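Local coordinates for endonuclease NucS (Thermococcus kodakarensis KOD1, PDB 5GKE), which acts as a mismatch-specific DNA endonuclease and is also predicted to cleave single-stranded ends of branched DNA, at residues 148-153 with 176-181; 187-192 with 210-215. The protein carries 1 engineered substitution. All coordinates share one frame; numbering follows the deposited sequence.

Interaction 1: 148-153 with 176-181; sequences PGFKPL and VVLELK. With MG (magnesium ion), chain E; nucleotides of chain C.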
loop_
_atom_site.group_PDB
_atom_site.type_symbol
_atom_site.label_atom_id
_atom_site.label_comp_id
_atom_site.label_asym_id
_atom_site.label_seq_id
_atom_site.Cartn_x
_atom_site.Cartn_y
_atom_site.Cartn_z
ATOM N N PRO A 148 23.371 -21.036 -19.019
ATOM C CA PRO A 148 23.448 -21.367 -20.448
ATOM C C PRO A 148 22.480 -22.477 -20.829
ATOM O O PRO A 148 22.266 -23.402 -20.048
ATOM C CB PRO A 148 24.901 -21.828 -20.629
ATOM C CG PRO A 148 25.638 -21.285 -19.453
ATOM C CD PRO A 148 24.648 -21.300 -18.331
ATOM N N GLY A 149 21.893 -22.377 -22.012
ATOM C CA GLY A 149 20.961 -23.385 -22.470
ATOM C C GLY A 149 19.615 -23.271 -21.785
ATOM O O GLY A 149 18.828 -24.221 -21.784
ATOM N N PHE A 150 19.352 -22.113 -21.188
ATOM C CA PHE A 150 18.038 -21.861 -20.616
ATOM C C PHE A 150 17.137 -21.230 -21.660
ATOM O O PHE A 150 17.461 -20.194 -22.234
ATOM C CB PHE A 150 18.105 -20.965 -19.377
ATOM C CG PHE A 150 16.753 -20.512 -18.901
ATOM C CD1 PHE A 150 15.855 -21.422 -18.356
ATOM C CD2 PHE A 150 16.361 -19.187 -19.029
ATOM C CE1 PHE A 150 14.596 -21.015 -17.934
ATOM C CE2 PHE A 150 15.099 -18.772 -18.609
ATOM C CZ PHE A 150 14.219 -19.688 -18.056
ATOM N N LYS A 151 16.005 -21.876 -21.907
ATOM C CA LYS A 151 15.062 -21.408 -22.901
ATOM C C LYS A 151 13.755 -21.004 -22.230
ATOM O O LYS A 151 12.970 -21.860 -21.814
ATOM C CB LYS A 151 14.832 -22.502 -23.953
ATOM C CG LYS A 151 14.119 -22.048 -25.217
ATOM C CD LYS A 151 14.435 -22.982 -26.384
ATOM C CE LYS A 151 13.710 -22.578 -27.673
ATOM N NZ LYS A 151 12.365 -23.221 -27.844
ATOM N N PRO A 152 13.522 -19.688 -22.120
ATOM C CA PRO A 152 12.276 -19.134 -21.582
ATOM C C PRO A 152 11.129 -19.227 -22.585
ATOM O O PRO A 152 11.345 -18.974 -23.769
ATOM C CB PRO A 152 12.638 -17.678 -21.295
ATOM C CG PRO A 152 13.702 -17.366 -22.276
ATOM C CD PRO A 152 14.492 -18.635 -22.460
ATOM N N LEU A 153 9.931 -19.547 -22.105
ATOM C CA LEU A 153 8.773 -19.839 -22.960
ATOM C C LEU A 153 7.588 -18.960 -22.619
ATOM O O LEU A 153 6.952 -18.413 -23.504
ATOM C CB LEU A 153 8.374 -21.309 -22.874
ATOM C CG LEU A 153 9.498 -22.287 -23.214
ATOM C CD1 LEU A 153 9.030 -23.717 -23.040
ATOM C CD2 LEU A 153 10.010 -22.044 -24.619
ATOM N N VAL A 176 11.559 -25.463 -16.115
ATOM C CA VAL A 176 12.044 -24.491 -15.132
ATOM C C VAL A 176 10.971 -23.453 -14.790
ATOM O O VAL A 176 10.413 -22.806 -15.678
ATOM C CB VAL A 176 13.314 -23.768 -15.629
ATOM C CG1 VAL A 176 13.753 -22.713 -14.629
ATOM C CG2 VAL A 176 14.435 -24.771 -15.874
ATOM N N VAL A 177 10.658 -23.344 -13.500
ATOM C CA VAL A 177 9.930 -22.197 -12.959
ATOM C C VAL A 177 10.909 -21.156 -12.489
ATOM O O VAL A 177 11.830 -21.481 -11.737
ATOM C CB VAL A 177 9.072 -22.537 -11.742
ATOM C CG1 VAL A 177 7.979 -21.498 -11.583
ATOM C CG2 VAL A 177 8.501 -23.900 -11.858
ATOM N N LEU A 178 10.718 -19.914 -12.920
ATOM C CA LEU A 178 11.415 -18.789 -12.302
ATOM C C LEU A 178 10.424 -18.009 -11.452
ATOM O O LEU A 178 9.295 -17.745 -11.891
ATOM C CB LEU A 178 12.028 -17.859 -13.336
ATOM C CG LEU A 178 13.058 -18.342 -14.351
ATOM C CD1 LEU A 178 13.596 -17.114 -15.086
ATOM C CD2 LEU A 178 14.183 -19.136 -13.693
ATOM N N GLU A 179 10.830 -17.684 -10.224
ATOM C CA GLU A 179 10.136 -16.678 -9.427
ATOM C C GLU A 179 11.053 -15.460 -9.273
ATOM O O GLU A 179 12.189 -15.585 -8.819
ATOM C CB GLU A 179 9.726 -17.232 -8.064
ATOM C CG GLU A 179 9.097 -16.188 -7.125
ATOM C CD GLU A 179 7.782 -15.602 -7.635
ATOM O OE1 GLU A 179 7.305 -14.609 -7.042
ATOM O OE2 GLU A 179 7.205 -16.134 -8.613
ATOM N N LEU A 180 10.569 -14.297 -9.694
ATOM C CA LEU A 180 11.372 -13.076 -9.680
ATOM C C LEU A 180 10.974 -12.182 -8.524
ATOM O O LEU A 180 9.792 -12.121 -8.157
ATOM C CB LEU A 180 11.220 -12.294 -10.986
ATOM C CG LEU A 180 11.184 -13.077 -12.294
ATOM C CD1 LEU A 180 10.995 -12.135 -13.502
ATOM C CD2 LEU A 180 12.443 -13.920 -12.436
ATOM N N LYS A 181 11.968 -11.505 -7.952
ATOM C CA LYS A 181 11.744 -10.411 -7.004
ATOM C C LYS A 181 12.712 -9.284 -7.281
ATOM O O LYS A 181 13.928 -9.511 -7.346
ATOM C CB LYS A 181 11.903 -10.871 -5.556
ATOM C CG LYS A 181 10.861 -11.868 -5.110
ATOM C CD LYS A 181 9.454 -11.301 -5.190
ATOM C CE LYS A 181 8.431 -12.412 -5.000
ATOM N NZ LYS A 181 7.053 -12.026 -5.389
HETATM MG MG MG E . 5.642 -14.120 -8.670
ATOM P P DC C 6 4.272 -11.440 -7.101
ATOM O OP1 DC C 6 5.583 -12.021 -7.470
ATOM O OP2 DC C 6 3.839 -11.486 -5.689
ATOM O "O5'" DC C 6 4.304 -9.922 -7.584
ATOM C "C5'" DC C 6 4.580 -9.645 -8.948
ATOM C "C4'" DC C 6 4.451 -8.168 -9.244
ATOM O "O4'" DC C 6 3.147 -7.696 -8.829
ATOM C "C3'" DC C 6 5.454 -7.273 -8.535
ATOM O "O3'" DC C 6 5.725 -6.157 -9.364
ATOM C "C2'" DC C 6 4.694 -6.870 -7.276
ATOM C "C1'" DC C 6 3.293 -6.699 -7.838
ATOM N N1 DC C 6 2.187 -6.874 -6.844
ATOM C C2 DC C 6 1.270 -5.838 -6.644
ATOM O O2 DC C 6 1.415 -4.780 -7.264
ATOM N N3 DC C 6 0.255 -6.017 -5.764
ATOM C C4 DC C 6 0.134 -7.182 -5.110
ATOM N N4 DC C 6 -0.883 -7.316 -4.249
ATOM C C5 DC C 6 1.054 -8.254 -5.308
ATOM C C6 DC C 6 2.050 -8.061 -6.180
#
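Phe150 packs against Val176 and Leu178 on one side of the mixed beta sheet of the C-terminal PD-(D/E)XK nuclease domain. Two neighbouring corners of its ring do the touching. CE1 of Phe150 meets CG1 of Val176 at 3.8 Å, and CZ of Phe150 meets CD1 of Leu178 at 4.0 Å. Both methyl groups approach the ring obliquely. With CG of Phe150 anti to its backbone N (chi1 171°), the ring is carried from the loop toward strand 175-180. Leu178 comes at it from the opposite direction. The backbone N of Pro152 lies over one ring face, offset toward the rim. The contact is buried and wholly apolar.

No hydrogen bond joins the two segments directly, because strand 163-169 runs between them in the sheet. Lys151 pairs with Arg169 of that strand through backbone bonds, and Val176 pairs with Gly168. Pro143 also touches Phe150, while Ile146, Val166 and Ile211 pack on Leu178.

Further along, strand 175-180 reaches the active centre. Glu179 and Lys181 form the E-x-K part of the family motif. The Glu179 carboxylate holds the magnesium ion with both oxygens, OE1 at 2.4 Å and OE2 at 2.5 Å. A bend at chi2 (63°) shapes the Glu179 side chain on its way to the metal. OP1 of DC6 of chain C binds the same ion at 2.4 Å, and Gln192 belongs to the same site. The ion thus bridges the enzyme's carboxylate and the DNA phosphate. Lys181 ties the two together a second time. Its NZ makes a weak bond, part of a salt bridge, to Glu179 OE1 at 3.1 Å, and a hydrogen bond of 2.5 Å to OP1 of DC6 of chain C.

Interaction 2: 187-192 with 210-215; sequences LHAVRQ and GILVAP. With nucleotides of chain D; nucleotides of chain C.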
loop_
_atom_site.group_PDB
_atom_site.type_symbol
_atom_site.label_atom_id
_atom_site.label_comp_id
_atom_site.label_asym_id
_atom_site.label_seq_id
_atom_site.Cartn_x
_atom_site.Cartn_y
_atom_site.Cartn_z
ATOM N N LEU A 187 10.229 -15.008 2.622
ATOM C CA LEU A 187 9.596 -16.328 2.717
ATOM C C LEU A 187 8.432 -16.472 1.761
ATOM O O LEU A 187 8.266 -17.505 1.117
ATOM C CB LEU A 187 9.107 -16.595 4.144
ATOM C CG LEU A 187 10.150 -17.114 5.119
ATOM C CD1 LEU A 187 9.536 -17.222 6.502
ATOM C CD2 LEU A 187 10.607 -18.479 4.623
ATOM N N HIS A 188 7.634 -15.412 1.681
ATOM C CA HIS A 188 6.498 -15.324 0.774
ATOM C C HIS A 188 6.890 -15.788 -0.639
ATOM O O HIS A 188 6.178 -16.579 -1.254
ATOM C CB HIS A 188 5.990 -13.875 0.782
ATOM C CG HIS A 188 4.935 -13.567 -0.236
ATOM N ND1 HIS A 188 5.185 -12.800 -1.352
ATOM C CD2 HIS A 188 3.614 -13.881 -0.278
ATOM C CE1 HIS A 188 4.068 -12.673 -2.056
ATOM N NE2 HIS A 188 3.106 -13.319 -1.428
ATOM N N ALA A 189 8.048 -15.335 -1.124
ATOM C CA ALA A 189 8.486 -15.644 -2.483
ATOM C C ALA A 189 8.760 -17.129 -2.651
ATOM O O ALA A 189 8.393 -17.720 -3.669
ATOM C CB ALA A 189 9.730 -14.841 -2.855
ATOM N N VAL A 190 9.405 -17.723 -1.651
ATOM C CA VAL A 190 9.796 -19.125 -1.731
ATOM C C VAL A 190 8.567 -20.029 -1.667
ATOM O O VAL A 190 8.528 -21.078 -2.309
ATOM C CB VAL A 190 10.804 -19.481 -0.624
ATOM C CG1 VAL A 190 11.329 -20.866 -0.830
ATOM C CG2 VAL A 190 11.991 -18.497 -0.673
ATOM N N ARG A 191 7.555 -19.585 -0.929
ATOM C CA ARG A 191 6.278 -20.271 -0.837
ATOM C C ARG A 191 5.566 -20.263 -2.176
ATOM O O ARG A 191 4.943 -21.248 -2.552
ATOM C CB ARG A 191 5.367 -19.622 0.219
ATOM C CG ARG A 191 5.857 -19.722 1.642
ATOM C CD ARG A 191 4.732 -19.454 2.639
ATOM N NE ARG A 191 5.285 -19.312 3.978
ATOM C CZ ARG A 191 5.466 -18.156 4.613
ATOM N NH1 ARG A 191 5.101 -17.005 4.054
ATOM N NH2 ARG A 191 6.000 -18.158 5.827
ATOM N N GLN A 192 5.624 -19.126 -2.865
ATOM C CA GLN A 192 5.135 -19.028 -4.233
ATOM C C GLN A 192 5.844 -20.062 -5.124
ATOM O O GLN A 192 5.208 -20.918 -5.729
ATOM C CB GLN A 192 5.370 -17.619 -4.780
ATOM C CG GLN A 192 4.142 -16.724 -4.845
ATOM C CD GLN A 192 4.494 -15.314 -5.334
ATOM O OE1 GLN A 192 4.422 -14.993 -6.539
ATOM N NE2 GLN A 192 4.889 -14.475 -4.402
ATOM N N GLY A 210 12.821 -25.416 -9.698
ATOM C CA GLY A 210 12.488 -24.053 -9.313
ATOM C C GLY A 210 13.693 -23.154 -9.133
ATOM O O GLY A 210 14.695 -23.549 -8.528
ATOM N N ILE A 211 13.576 -21.902 -9.549
ATOM C CA ILE A 211 14.678 -20.975 -9.348
ATOM C C ILE A 211 14.153 -19.644 -8.853
ATOM O O ILE A 211 13.301 -19.025 -9.490
ATOM C CB ILE A 211 15.488 -20.734 -10.628
ATOM C CG1 ILE A 211 15.964 -22.048 -11.238
ATOM C CG2 ILE A 211 16.671 -19.820 -10.334
ATOM C CD1 ILE A 211 16.965 -21.849 -12.361
ATOM N N LEU A 212 14.656 -19.216 -7.703
ATOM C CA LEU A 212 14.336 -17.900 -7.190
ATOM C C LEU A 212 15.348 -16.922 -7.759
ATOM O O LEU A 212 16.553 -17.144 -7.695
ATOM C CB LEU A 212 14.350 -17.871 -5.661
ATOM C CG LEU A 212 14.036 -16.526 -4.997
ATOM C CD1 LEU A 212 12.775 -15.900 -5.544
ATOM C CD2 LEU A 212 13.879 -16.743 -3.532
ATOM N N VAL A 213 14.852 -15.856 -8.352
ATOM C CA VAL A 213 15.728 -14.909 -9.005
ATOM C C VAL A 213 15.489 -13.551 -8.353
ATOM O O VAL A 213 14.423 -12.954 -8.495
ATOM C CB VAL A 213 15.464 -14.877 -10.539
ATOM C CG1 VAL A 213 16.386 -13.901 -11.239
ATOM C CG2 VAL A 213 15.623 -16.267 -11.125
ATOM N N ALA A 214 16.480 -13.076 -7.616
ATOM C CA ALA A 214 16.353 -11.825 -6.892
ATOM C C ALA A 214 17.746 -11.259 -6.638
ATOM O O ALA A 214 18.738 -11.912 -6.935
ATOM C CB ALA A 214 15.603 -12.057 -5.585
ATOM N N PRO A 215 17.834 -10.036 -6.111
ATOM C CA PRO A 215 19.175 -9.544 -5.757
ATOM C C PRO A 215 19.774 -10.196 -4.497
ATOM O O PRO A 215 20.985 -10.142 -4.322
ATOM C CB PRO A 215 18.956 -8.038 -5.555
ATOM C CG PRO A 215 17.480 -7.840 -5.462
ATOM C CD PRO A 215 16.848 -8.947 -6.223
ATOM P P DG D 5 5.722 -15.278 7.676
ATOM O OP1 DG D 5 5.148 -16.542 8.199
ATOM O OP2 DG D 5 6.317 -15.250 6.327
ATOM O "O5'" DG D 5 4.583 -14.167 7.754
ATOM C "C5'" DG D 5 3.904 -13.938 8.981
ATOM C "C4'" DG D 5 3.065 -12.675 8.903
ATOM O "O4'" DG D 5 3.931 -11.524 8.662
ATOM C "C3'" DG D 5 2.019 -12.654 7.775
ATOM O "O3'" DG D 5 0.837 -12.058 8.255
ATOM C "C2'" DG D 5 2.686 -11.773 6.726
ATOM C "C1'" DG D 5 3.364 -10.763 7.628
ATOM N N9 DG D 5 4.394 -9.964 6.965
ATOM C C8 DG D 5 5.308 -10.380 6.030
ATOM N N7 DG D 5 6.088 -9.417 5.605
ATOM C C5 DG D 5 5.643 -8.293 6.294
ATOM C C6 DG D 5 6.095 -6.949 6.250
ATOM O O6 DG D 5 7.008 -6.474 5.574
ATOM N N1 DG D 5 5.364 -6.129 7.109
ATOM C C2 DG D 5 4.332 -6.559 7.911
ATOM N N2 DG D 5 3.736 -5.631 8.677
ATOM N N3 DG D 5 3.908 -7.812 7.957
ATOM C C4 DG D 5 4.606 -8.617 7.132
ATOM P P DC C 6 4.272 -11.440 -7.101
ATOM O OP1 DC C 6 5.583 -12.021 -7.470
ATOM O OP2 DC C 6 3.839 -11.486 -5.689
ATOM O "O5'" DC C 6 4.304 -9.922 -7.584
ATOM C "C5'" DC C 6 4.580 -9.645 -8.948
ATOM C "C4'" DC C 6 4.451 -8.168 -9.244
ATOM O "O4'" DC C 6 3.147 -7.696 -8.829
ATOM C "C3'" DC C 6 5.454 -7.273 -8.535
ATOM O "O3'" DC C 6 5.725 -6.157 -9.364
ATOM C "C2'" DC C 6 4.694 -6.870 -7.276
ATOM C "C1'" DC C 6 3.293 -6.699 -7.838
ATOM N N1 DC C 6 2.187 -6.874 -6.844
ATOM C C2 DC C 6 1.270 -5.838 -6.644
ATOM O O2 DC C 6 1.415 -4.780 -7.264
ATOM N N3 DC C 6 0.255 -6.017 -5.764
ATOM C C4 DC C 6 0.134 -7.182 -5.110
ATOM N N4 DC C 6 -0.883 -7.316 -4.249
ATOM C C5 DC C 6 1.054 -8.254 -5.308
ATOM C C6 DC C 6 2.050 -8.061 -6.180
#
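Leu212 meets Ala189 and Val190 where helix 187-204 packs on strand 208-214, within the beta-alpha-beta unit formed with strand 175-180. The apolar contact is small and buried. The two methyls of Leu212 are shared out: CD2 touches CG2 of Val190 at 3.8 Å, and CD1 lies 4.2 Å from CB of Ala189. The Val190 and Leu212 side chains cross at about a right angle. The Leu212 branch point lies opposite the backbone N (chi1 180°), which brings both methyls to the helix. Ala221, Leu224 and Leu225 of helix 219-227 also pack on Val190.

The helix also binds DNA. The edge of the Arg191 guanidinium takes OP2 of DG5 of chain D in its plane. NH1 of Arg191 bonds to this OP2 at 3.1 Å and NH2 at 3.0 Å. NH2 also makes a weaker bond to OP1 of the same phosphate, bent to 129°. NE of Arg191 makes a weak hydrogen bond to OG of Ser195 of the second subunit. One guanidinium face rests against Leu187 of the same helix. CB of Leu187 sits 3.6 Å above the plane of the Arg191 guanidinium, offset toward the rim.

Interactions 1 and 2 both have buried apolar cores in the C-terminal nuclease domain, with centres about 12 Å apart. They are joined through neighbouring strands: Glu179 O probably accepts a hydrogen bond from Val213 N, and Val177 O one from Ile211 N. Interaction 1 packs a loop aromatic ring on aliphatic side chains near the sheet's edge strand 151-158. Interaction 2 has no ring in its core and packs a helix on the neighbouring strand 208-214. Their polar ends also differ. Segment 176-181 supplies a carboxylate to the magnesium ion and a lysine to the phosphate bound to it, whereas 187-192 brings an arginine to a phosphate of the other DNA chain. The metal site unites them through Glu179 and Gln192.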